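Local coordinates for ABC transporter, substrate binding protein (Mannopine) (Agrobacterium fabrum, PDB 5L9S), which acts as the periplasmic substrate-binding component of an ABC transporter, named for the opine mannopine and captured here in an open, unliganded conformation, at residues 141-146 against 206-211; 137-142 against 184-189; 86-91 against 256-261. All blocks are in the same frame, centred on the assembly; numbering follows the deposited sequence.

Contact 1. Residues 141-146 against 206-211; sequences SFPNFD and VGQIWL
Gln208 reaches across to Phe142 and Pro143 where two neighbouring parallel strands, 140-143 and 206-210, run side by side in the mixed sheet of this solute-binding protein fold. Its CG lies anti to the backbone N (chi1 171°), and the chain continues extended, which carries the side chain out across Phe142 and Pro143. CB comes within 3.8 Å of Phe142 CD1, meeting the ring at a slant. Further out, the flat amide stands almost upright to that ring, the two planes 87° apart. The Gln208 side chain crosses Pro143 at about a right angle, with CG 4.0 Å from Pro143 CD. Val151 and Ala154 of helix 149-158 pack on the same glutamine.

Further along, an aromatic pair continues the contact: Phe145 of the loop meets Trp210, the last residue of strand 206-210. Phe145 CE2 lies 3.8 Å from Trp210 CZ2, the two side chains crossing obliquely. The Phe145 chi1 of 33°, off the staggered positions, holds CG between the backbone N and the carbonyl carbon; Pro143 CB sits 3.4 Å above one face of the ring, toward the rim. Trp189 adds edge-to-face contacts to both Phe145 and Trp210.

Ser141 and Gly207 are bridge partners, with no side chain from Gly207 beside the serine. Ser141 N gives a weak bond of 3.1 Å to Val206 O, while Gln208 N donates a straighter one to Ser141 O at 2.9 Å.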
loop_
_atom_site.group_PDB
_atom_site.type_symbol
_atom_site.label_atom_id
_atom_site.label_comp_id
_atom_site.label_asym_id
_atom_site.label_seq_id
_atom_site.Cartn_x
_atom_site.Cartn_y
_atom_site.Cartn_z
ATOM N N SER A 141 -1.089 17.379 10.414
ATOM C CA SER A 141 -1.638 16.086 10.813
ATOM C C SER A 141 -0.772 14.965 10.281
ATOM O O SER A 141 -0.358 14.995 9.119
ATOM C CB SER A 141 -3.077 15.932 10.329
ATOM O OG SER A 141 -3.570 14.632 10.611
ATOM N N PHE A 142 -0.458 13.994 11.146
ATOM C CA PHE A 142 0.322 12.821 10.754
ATOM C C PHE A 142 -0.346 11.620 11.348
ATOM O O PHE A 142 -0.899 11.756 12.436
ATOM C CB PHE A 142 1.750 12.875 11.321
ATOM C CG PHE A 142 2.773 13.650 10.543
ATOM C CD1 PHE A 142 3.252 13.175 9.328
ATOM C CD2 PHE A 142 3.304 14.831 11.049
ATOM C CE1 PHE A 142 4.214 13.891 8.608
ATOM C CE2 PHE A 142 4.265 15.547 10.329
ATOM C CZ PHE A 142 4.720 15.067 9.118
ATOM N N PRO A 143 -0.241 10.412 10.737
ATOM C CA PRO A 143 -0.797 9.224 11.408
ATOM C C PRO A 143 -0.013 8.873 12.664
ATOM O O PRO A 143 1.186 9.139 12.785
ATOM C CB PRO A 143 -0.665 8.115 10.378
ATOM C CG PRO A 143 0.380 8.558 9.441
ATOM C CD PRO A 143 0.392 10.060 9.446
ATOM N N ASN A 144 -0.722 8.325 13.616
ATOM C CA ASN A 144 -0.151 7.841 14.851
ATOM C C ASN A 144 -0.607 6.411 15.068
ATOM O O ASN A 144 -1.465 6.109 15.907
ATOM C CB ASN A 144 -0.421 8.762 16.046
ATOM C CG ASN A 144 0.008 8.173 17.374
ATOM O OD1 ASN A 144 1.114 7.621 17.520
ATOM N ND2 ASN A 144 -0.899 8.208 18.339
ATOM N N PHE A 145 -0.088 5.553 14.209
ATOM C CA PHE A 145 -0.241 4.119 14.312
ATOM C C PHE A 145 1.177 3.622 14.579
ATOM O O PHE A 145 2.136 4.400 14.407
ATOM C CB PHE A 145 -0.950 3.460 13.108
ATOM C CG PHE A 145 -0.777 4.037 11.720
ATOM C CD1 PHE A 145 0.493 4.186 11.164
ATOM C CD2 PHE A 145 -1.888 4.304 10.918
ATOM C CE1 PHE A 145 0.644 4.644 9.855
ATOM C CE2 PHE A 145 -1.733 4.759 9.612
ATOM C CZ PHE A 145 -0.469 4.914 9.087
ATOM N N ASP A 146 1.296 2.397 15.114
ATOM C CA ASP A 146 2.518 1.779 15.625
ATOM C C ASP A 146 3.777 1.890 14.738
ATOM O O ASP A 146 4.853 2.096 15.310
ATOM C CB ASP A 146 2.265 0.329 16.034
ATOM C CG ASP A 146 1.471 0.231 17.330
ATOM O OD1 ASP A 146 1.914 0.819 18.353
ATOM O OD2 ASP A 146 0.415 -0.432 17.327
ATOM N N VAL A 206 -2.832 20.949 6.560
ATOM C CA VAL A 206 -1.757 20.238 5.863
ATOM C C VAL A 206 -1.497 18.920 6.589
ATOM O O VAL A 206 -1.225 18.942 7.781
ATOM C CB VAL A 206 -0.459 21.072 5.769
ATOM C CG1 VAL A 206 0.599 20.323 4.967
ATOM C CG2 VAL A 206 -0.717 22.444 5.157
ATOM N N GLY A 207 -1.572 17.792 5.882
ATOM C CA GLY A 207 -1.370 16.501 6.519
ATOM C C GLY A 207 -0.949 15.350 5.650
ATOM O O GLY A 207 -1.026 15.426 4.429
ATOM N N GLN A 208 -0.458 14.286 6.288
ATOM C CA GLN A 208 -0.076 13.053 5.630
ATOM C C GLN A 208 -1.265 12.123 5.872
ATOM O O GLN A 208 -1.528 11.738 7.018
ATOM C CB GLN A 208 1.220 12.480 6.218
ATOM C CG GLN A 208 1.537 11.088 5.705
ATOM C CD GLN A 208 2.842 10.566 6.244
ATOM O OE1 GLN A 208 3.916 10.826 5.713
ATOM N NE2 GLN A 208 2.788 9.767 7.265
ATOM N N ILE A 209 -2.053 11.868 4.818
ATOM C CA ILE A 209 -3.239 11.006 4.915
ATOM C C ILE A 209 -3.249 9.967 3.787
ATOM O O ILE A 209 -2.359 9.993 2.943
ATOM C CB ILE A 209 -4.566 11.806 5.033
ATOM C CG1 ILE A 209 -4.949 12.494 3.721
ATOM C CG2 ILE A 209 -4.529 12.798 6.225
ATOM C CD1 ILE A 209 -6.372 13.102 3.711
ATOM N N TRP A 210 -4.213 9.034 3.794
ATOM C CA TRP A 210 -4.312 8.049 2.718
ATOM C C TRP A 210 -5.038 8.687 1.527
ATOM O O TRP A 210 -6.047 9.377 1.718
ATOM C CB TRP A 210 -5.097 6.795 3.157
ATOM C CG TRP A 210 -4.482 5.940 4.233
ATOM C CD1 TRP A 210 -3.177 5.541 4.334
ATOM C CD2 TRP A 210 -5.185 5.287 5.306
ATOM N NE1 TRP A 210 -3.003 4.774 5.469
ATOM C CE2 TRP A 210 -4.225 4.584 6.071
ATOM C CE3 TRP A 210 -6.532 5.267 5.725
ATOM C CZ2 TRP A 210 -4.572 3.831 7.200
ATOM C CZ3 TRP A 210 -6.879 4.505 6.839
ATOM C CH2 TRP A 210 -5.905 3.820 7.576
ATOM N N LEU A 211 -4.557 8.426 0.292
ATOM C CA LEU A 211 -5.219 8.890 -0.932
ATOM C C LEU A 211 -6.705 8.489 -0.984
ATOM O O LEU A 211 -7.524 9.290 -1.415
ATOM C CB LEU A 211 -4.485 8.419 -2.192
ATOM C CG LEU A 211 -4.980 8.946 -3.559
ATOM C CD1 LEU A 211 -5.178 10.457 -3.552
ATOM C CD2 LEU A 211 -4.044 8.537 -4.655
#

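Contact 2. Residues 137-142 against 184-189; sequences PGARSF and SVQVWW
Trp188 and Phe142 meet at the rim of the indole, where Trp188 CZ3 comes obliquely to within 3.5 Å of Phe142 CB, while Val185 CG1 covers one indole face 3.5 Å above its centre. The other valine branch turns to the phenylalanine: Val185 CG2 lies at the edge of the Phe142 ring, near its plane, 4.0 Å from CD2. On the other side of the sheet, Trp189 offers its edge to Ser141, with CD1 3.2 Å from the serine OG. These rings flank a parallel strand pair, 140-143 beside 185-189, linked as a beta-alpha-beta unit through helices 149-158 and 171-181.

The guanidinium of Arg140 folds back along its own chain, bent at chi2 and chi3, with Pro137 C and Gly138 CA at its edge. NH2 donates to Gly138 O and to Phe136 O, and NH1 to Met130 O. Three backbone carbonyls thus grip the buried guanidinium.

The register slips by one residue between Arg140 and Ser141, a beta bulge with Gln186 as the extra residue. Before the slip Arg140 N bonds to Ser184 O at 2.9 Å and Gln186 N to Arg140 O. After it, Val187 O takes a weak bond from Ser141 OG, which sits anti to the backbone N (chi1 175°), and a better one from Phe142 N at 3.2 Å, with an N-H...O angle of 154°.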
loop_
_atom_site.group_PDB
_atom_site.type_symbol
_atom_site.label_atom_id
_atom_site.label_comp_id
_atom_site.label_asym_id
_atom_site.label_seq_id
_atom_site.Cartn_x
_atom_site.Cartn_y
_atom_site.Cartn_z
ATOM N N PRO A 137 0.866 28.346 6.500
ATOM C CA PRO A 137 0.464 28.225 7.909
ATOM C C PRO A 137 -0.707 27.255 8.101
ATOM O O PRO A 137 -1.315 26.771 7.128
ATOM C CB PRO A 137 0.126 29.664 8.316
ATOM C CG PRO A 137 0.113 30.470 7.036
ATOM C CD PRO A 137 0.273 29.547 5.875
ATOM N N GLY A 138 -0.997 26.990 9.368
ATOM C CA GLY A 138 -2.055 26.082 9.788
ATOM C C GLY A 138 -1.572 24.898 10.606
ATOM O O GLY A 138 -0.371 24.723 10.861
ATOM N N ALA A 139 -2.529 24.064 11.005
ATOM C CA ALA A 139 -2.282 22.881 11.800
ATOM C C ALA A 139 -1.885 21.699 10.898
ATOM O O ALA A 139 -2.453 21.549 9.804
ATOM C CB ALA A 139 -3.537 22.560 12.580
ATOM N N ARG A 140 -0.868 20.900 11.332
ATOM C CA ARG A 140 -0.445 19.708 10.591
ATOM C C ARG A 140 -1.118 18.459 11.170
ATOM O O ARG A 140 -1.642 18.473 12.276
ATOM C CB ARG A 140 1.097 19.493 10.519
ATOM C CG ARG A 140 2.015 20.694 10.272
ATOM C CD ARG A 140 2.103 21.173 8.845
ATOM N NE ARG A 140 1.392 22.436 8.754
ATOM C CZ ARG A 140 1.685 23.464 7.972
ATOM N NH1 ARG A 140 2.724 23.412 7.151
ATOM N NH2 ARG A 140 0.956 24.560 8.023
ATOM N N SER A 141 -1.089 17.379 10.414
ATOM C CA SER A 141 -1.638 16.086 10.813
ATOM C C SER A 141 -0.772 14.965 10.281
ATOM O O SER A 141 -0.358 14.995 9.119
ATOM C CB SER A 141 -3.077 15.932 10.329
ATOM O OG SER A 141 -3.570 14.632 10.611
ATOM N N PHE A 142 -0.458 13.994 11.146
ATOM C CA PHE A 142 0.322 12.821 10.754
ATOM C C PHE A 142 -0.346 11.620 11.348
ATOM O O PHE A 142 -0.899 11.756 12.436
ATOM C CB PHE A 142 1.750 12.875 11.321
ATOM C CG PHE A 142 2.773 13.650 10.543
ATOM C CD1 PHE A 142 3.252 13.175 9.328
ATOM C CD2 PHE A 142 3.304 14.831 11.049
ATOM C CE1 PHE A 142 4.214 13.891 8.608
ATOM C CE2 PHE A 142 4.265 15.547 10.329
ATOM C CZ PHE A 142 4.720 15.067 9.118
ATOM N N SER A 184 3.087 22.209 15.877
ATOM C CA SER A 184 2.080 22.491 14.844
ATOM C C SER A 184 1.142 21.300 14.564
ATOM O O SER A 184 0.061 21.499 13.999
ATOM C CB SER A 184 2.765 22.933 13.558
ATOM O OG SER A 184 3.616 24.035 13.838
ATOM N N VAL A 185 1.550 20.074 14.960
ATOM C CA VAL A 185 0.765 18.852 14.751
ATOM C C VAL A 185 -0.364 18.773 15.766
ATOM O O VAL A 185 -0.135 18.410 16.916
ATOM C CB VAL A 185 1.613 17.558 14.681
ATOM C CG1 VAL A 185 0.772 16.387 14.195
ATOM C CG2 VAL A 185 2.819 17.740 13.776
ATOM N N GLN A 186 -1.574 19.177 15.346
ATOM C CA GLN A 186 -2.768 19.194 16.208
ATOM C C GLN A 186 -3.540 17.874 16.120
ATOM O O GLN A 186 -4.308 17.555 17.032
ATOM C CB GLN A 186 -3.706 20.372 15.866
ATOM C CG GLN A 186 -3.051 21.760 15.775
ATOM C CD GLN A 186 -2.645 22.412 17.064
ATOM O OE1 GLN A 186 -1.502 22.861 17.209
ATOM N NE2 GLN A 186 -3.582 22.560 17.987
ATOM N N VAL A 187 -3.334 17.110 15.023
ATOM C CA VAL A 187 -4.019 15.847 14.776
ATOM C C VAL A 187 -3.016 14.696 14.593
ATOM O O VAL A 187 -2.173 14.731 13.696
ATOM C CB VAL A 187 -5.039 15.965 13.576
ATOM C CG1 VAL A 187 -5.669 14.614 13.226
ATOM C CG2 VAL A 187 -6.125 17.010 13.847
ATOM N N TRP A 188 -3.133 13.673 15.432
ATOM C CA TRP A 188 -2.354 12.445 15.345
ATOM C C TRP A 188 -3.383 11.355 15.122
ATOM O O TRP A 188 -3.857 10.736 16.080
ATOM C CB TRP A 188 -1.568 12.207 16.631
ATOM C CG TRP A 188 -0.406 13.125 16.832
ATOM C CD1 TRP A 188 -0.304 14.115 17.760
ATOM C CD2 TRP A 188 0.856 13.089 16.135
ATOM N NE1 TRP A 188 0.933 14.714 17.676
ATOM C CE2 TRP A 188 1.674 14.086 16.706
ATOM C CE3 TRP A 188 1.384 12.283 15.113
ATOM C CZ2 TRP A 188 2.975 14.337 16.254
ATOM C CZ3 TRP A 188 2.686 12.514 14.689
ATOM C CH2 TRP A 188 3.460 13.539 15.247
ATOM N N TRP A 189 -3.810 11.195 13.870
ATOM C CA TRP A 189 -4.866 10.243 13.508
ATOM C C TRP A 189 -4.439 8.762 13.584
ATOM O O TRP A 189 -3.411 8.356 13.045
ATOM C CB TRP A 189 -5.493 10.572 12.136
ATOM C CG TRP A 189 -4.583 10.467 10.934
ATOM C CD1 TRP A 189 -3.888 11.485 10.353
ATOM C CD2 TRP A 189 -4.424 9.329 10.071
ATOM N NE1 TRP A 189 -3.289 11.052 9.199
ATOM C CE2 TRP A 189 -3.585 9.727 9.009
ATOM C CE3 TRP A 189 -4.865 7.990 10.118
ATOM C CZ2 TRP A 189 -3.176 8.839 8.001
ATOM C CZ3 TRP A 189 -4.475 7.120 9.110
ATOM C CH2 TRP A 189 -3.635 7.544 8.071
#

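Contact 3. Residues 86-91 against 256-261; sequences MQFINS and FWLRNP
Gln87 O takes a short but badly bent hydrogen bond from Arg259 NH1, 2.8 Å long with an N-H...O angle of only 118°, and so counts as weak. The same guanidinium makes a salt bridge through NH2 with Glu255 OE2, four residues earlier in the last turn of helix 247-258, which should steady its charge. Its face lies against Phe88, with CE1 of that ring 3.5 Å above the guanidinium plane and the two planes 33° apart.

Phe88 is filled in on both faces. Over one, Leu258 CD1 makes a CH-pi contact 3.8 Å from the ring centroid. Over the opposite face sits Gln87 CG, put there by a chi1 of 87° that sets it between backbone N and carbonyl carbon. Arg259 CG lies at the ring edge, in its plane, 3.6 Å from Phe88 CE1.

This partly buried patch joins the C-terminal end of helix 247-258 to the loop that follows helix 82-85, a loop closed by the Cys85-Cys99 disulfide. Leu94 of that loop packs on both Phe88 and Leu258, and just beyond the contact Asn260 caps the start of helix 261-271.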
loop_
_atom_site.group_PDB
_atom_site.type_symbol
_atom_site.label_atom_id
_atom_site.label_comp_id
_atom_site.label_asym_id
_atom_site.label_seq_id
_atom_site.Cartn_x
_atom_site.Cartn_y
_atom_site.Cartn_z
ATOM N N MET A 86 10.566 -15.016 -12.633
ATOM C CA MET A 86 11.446 -14.841 -13.786
ATOM C C MET A 86 10.693 -14.675 -15.100
ATOM O O MET A 86 11.096 -13.852 -15.920
ATOM C CB MET A 86 12.451 -16.001 -13.871
ATOM C CG MET A 86 13.660 -15.802 -12.984
ATOM S SD MET A 86 14.591 -17.316 -12.639
ATOM C CE MET A 86 15.524 -16.787 -11.221
ATOM N N GLN A 87 9.571 -15.414 -15.264
ATOM C CA GLN A 87 8.710 -15.413 -16.451
ATOM C C GLN A 87 8.042 -14.050 -16.737
ATOM O O GLN A 87 7.507 -13.858 -17.830
ATOM C CB GLN A 87 7.665 -16.551 -16.386
ATOM C CG GLN A 87 6.364 -16.196 -15.661
ATOM C CD GLN A 87 5.322 -17.290 -15.680
ATOM O OE1 GLN A 87 4.726 -17.611 -14.653
ATOM N NE2 GLN A 87 5.044 -17.866 -16.845
ATOM N N PHE A 88 8.083 -13.115 -15.783
ATOM C CA PHE A 88 7.485 -11.796 -15.967
ATOM C C PHE A 88 8.516 -10.713 -16.346
ATOM O O PHE A 88 8.282 -9.518 -16.116
ATOM C CB PHE A 88 6.638 -11.409 -14.742
ATOM C CG PHE A 88 5.467 -12.334 -14.527
ATOM C CD1 PHE A 88 4.353 -12.277 -15.358
ATOM C CD2 PHE A 88 5.489 -13.284 -13.518
ATOM C CE1 PHE A 88 3.274 -13.152 -15.175
ATOM C CE2 PHE A 88 4.408 -14.151 -13.333
ATOM C CZ PHE A 88 3.307 -14.081 -14.162
ATOM N N ILE A 89 9.648 -11.141 -16.958
ATOM C CA ILE A 89 10.734 -10.280 -17.472
ATOM C C ILE A 89 10.807 -10.488 -19.028
ATOM O O ILE A 89 11.865 -10.492 -19.656
ATOM C CB ILE A 89 12.090 -10.425 -16.677
ATOM C CG1 ILE A 89 11.880 -10.410 -15.115
ATOM C CG2 ILE A 89 13.154 -9.389 -17.114
ATOM C CD1 ILE A 89 11.239 -9.092 -14.445
ATOM N N ASN A 90 9.607 -10.682 -19.605
ATOM C CA ASN A 90 9.260 -10.818 -21.022
ATOM C C ASN A 90 8.605 -9.480 -21.398
ATOM O O ASN A 90 8.458 -9.151 -22.576
ATOM C CB ASN A 90 8.240 -11.976 -21.215
ATOM C CG ASN A 90 6.803 -11.679 -20.790
ATOM O OD1 ASN A 90 5.896 -11.580 -21.625
ATOM N ND2 ASN A 90 6.557 -11.520 -19.491
ATOM N N SER A 91 8.173 -8.743 -20.351
ATOM C CA SER A 91 7.514 -7.449 -20.405
ATOM C C SER A 91 8.116 -6.513 -19.366
ATOM O O SER A 91 8.586 -6.948 -18.307
ATOM C CB SER A 91 6.011 -7.599 -20.144
ATOM O OG SER A 91 5.706 -7.952 -18.800
ATOM N N PHE A 256 -2.713 -15.126 -14.226
ATOM C CA PHE A 256 -3.935 -14.526 -14.776
ATOM C C PHE A 256 -4.028 -13.052 -14.425
ATOM O O PHE A 256 -4.361 -12.257 -15.286
ATOM C CB PHE A 256 -5.216 -15.265 -14.305
ATOM C CG PHE A 256 -6.490 -14.793 -14.982
ATOM C CD1 PHE A 256 -6.846 -15.266 -16.241
ATOM C CD2 PHE A 256 -7.318 -13.860 -14.369
ATOM C CE1 PHE A 256 -8.004 -14.808 -16.875
ATOM C CE2 PHE A 256 -8.479 -13.407 -15.004
ATOM C CZ PHE A 256 -8.818 -13.889 -16.249
ATOM N N TRP A 257 -3.755 -12.705 -13.162
ATOM C CA TRP A 257 -3.785 -11.342 -12.649
ATOM C C TRP A 257 -2.670 -10.504 -13.251
ATOM O O TRP A 257 -2.944 -9.426 -13.785
ATOM C CB TRP A 257 -3.689 -11.349 -11.111
ATOM C CG TRP A 257 -3.543 -9.978 -10.518
ATOM C CD1 TRP A 257 -2.384 -9.371 -10.113
ATOM C CD2 TRP A 257 -4.583 -9.020 -10.330
ATOM N NE1 TRP A 257 -2.639 -8.089 -9.703
ATOM C CE2 TRP A 257 -3.983 -7.845 -9.817
ATOM C CE3 TRP A 257 -5.972 -9.031 -10.561
ATOM C CZ2 TRP A 257 -4.729 -6.707 -9.483
ATOM C CZ3 TRP A 257 -6.713 -7.914 -10.211
ATOM C CH2 TRP A 257 -6.097 -6.779 -9.648
ATOM N N LEU A 258 -1.410 -10.974 -13.139
ATOM C CA LEU A 258 -0.259 -10.209 -13.629
ATOM C C LEU A 258 -0.282 -9.923 -15.144
ATOM O O LEU A 258 0.149 -8.842 -15.578
ATOM C CB LEU A 258 1.069 -10.866 -13.212
ATOM C CG LEU A 258 1.405 -10.746 -11.734
ATOM C CD1 LEU A 258 2.549 -11.659 -11.371
ATOM C CD2 LEU A 258 1.664 -9.249 -11.311
ATOM N N ARG A 259 -0.818 -10.871 -15.930
ATOM C CA ARG A 259 -0.873 -10.759 -17.386
ATOM C C ARG A 259 -2.162 -10.127 -17.924
ATOM O O ARG A 259 -2.268 -9.946 -19.138
ATOM C CB ARG A 259 -0.612 -12.133 -18.037
ATOM C CG ARG A 259 0.773 -12.701 -17.726
ATOM C CD ARG A 259 1.262 -13.672 -18.765
ATOM N NE ARG A 259 2.698 -13.500 -19.011
ATOM C CZ ARG A 259 3.638 -14.325 -18.565
ATOM N NH1 ARG A 259 4.913 -14.089 -18.830
ATOM N NH2 ARG A 259 3.308 -15.407 -17.872
ATOM N N ASN A 260 -3.117 -9.755 -17.039
ATOM C CA ASN A 260 -4.400 -9.167 -17.447
ATOM C C ASN A 260 -4.591 -7.691 -17.037
ATOM O O ASN A 260 -5.151 -7.428 -15.978
ATOM C CB ASN A 260 -5.584 -10.024 -16.961
ATOM C CG ASN A 260 -6.805 -9.943 -17.848
ATOM O OD1 ASN A 260 -7.514 -8.932 -17.922
ATOM N ND2 ASN A 260 -7.057 -11.015 -18.574
ATOM N N PRO A 261 -4.181 -6.702 -17.870
ATOM C CA PRO A 261 -4.369 -5.290 -17.486
ATOM C C PRO A 261 -5.836 -4.884 -17.281
ATOM O O PRO A 261 -6.107 -4.008 -16.457
ATOM C CB PRO A 261 -3.700 -4.517 -18.634
ATOM C CG PRO A 261 -2.765 -5.496 -19.267
ATOM C CD PRO A 261 -3.474 -6.807 -19.166
#

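Overall arrangement
Contacts 1 and 2 are two sides of one structure: strand 140-143 lies between 206-210 and 185-189 in the sheet, and the contact centres are 9 Å apart. Ser141 and Phe142 serve both, and Trp189 ties them by giving its NE1 hydrogen to Gln208 O. Both are largely buried and rest on parallel-strand hydrogen bonds plus aromatic packing. Contact 3 lies on the opposite side of the chain's centre, about 34 Å from contact 1 and 42 Å from contact 2 between centres. Partly buried, it uses no strand pairing, joining a loop to a helix end through an arginine and a phenylalanine.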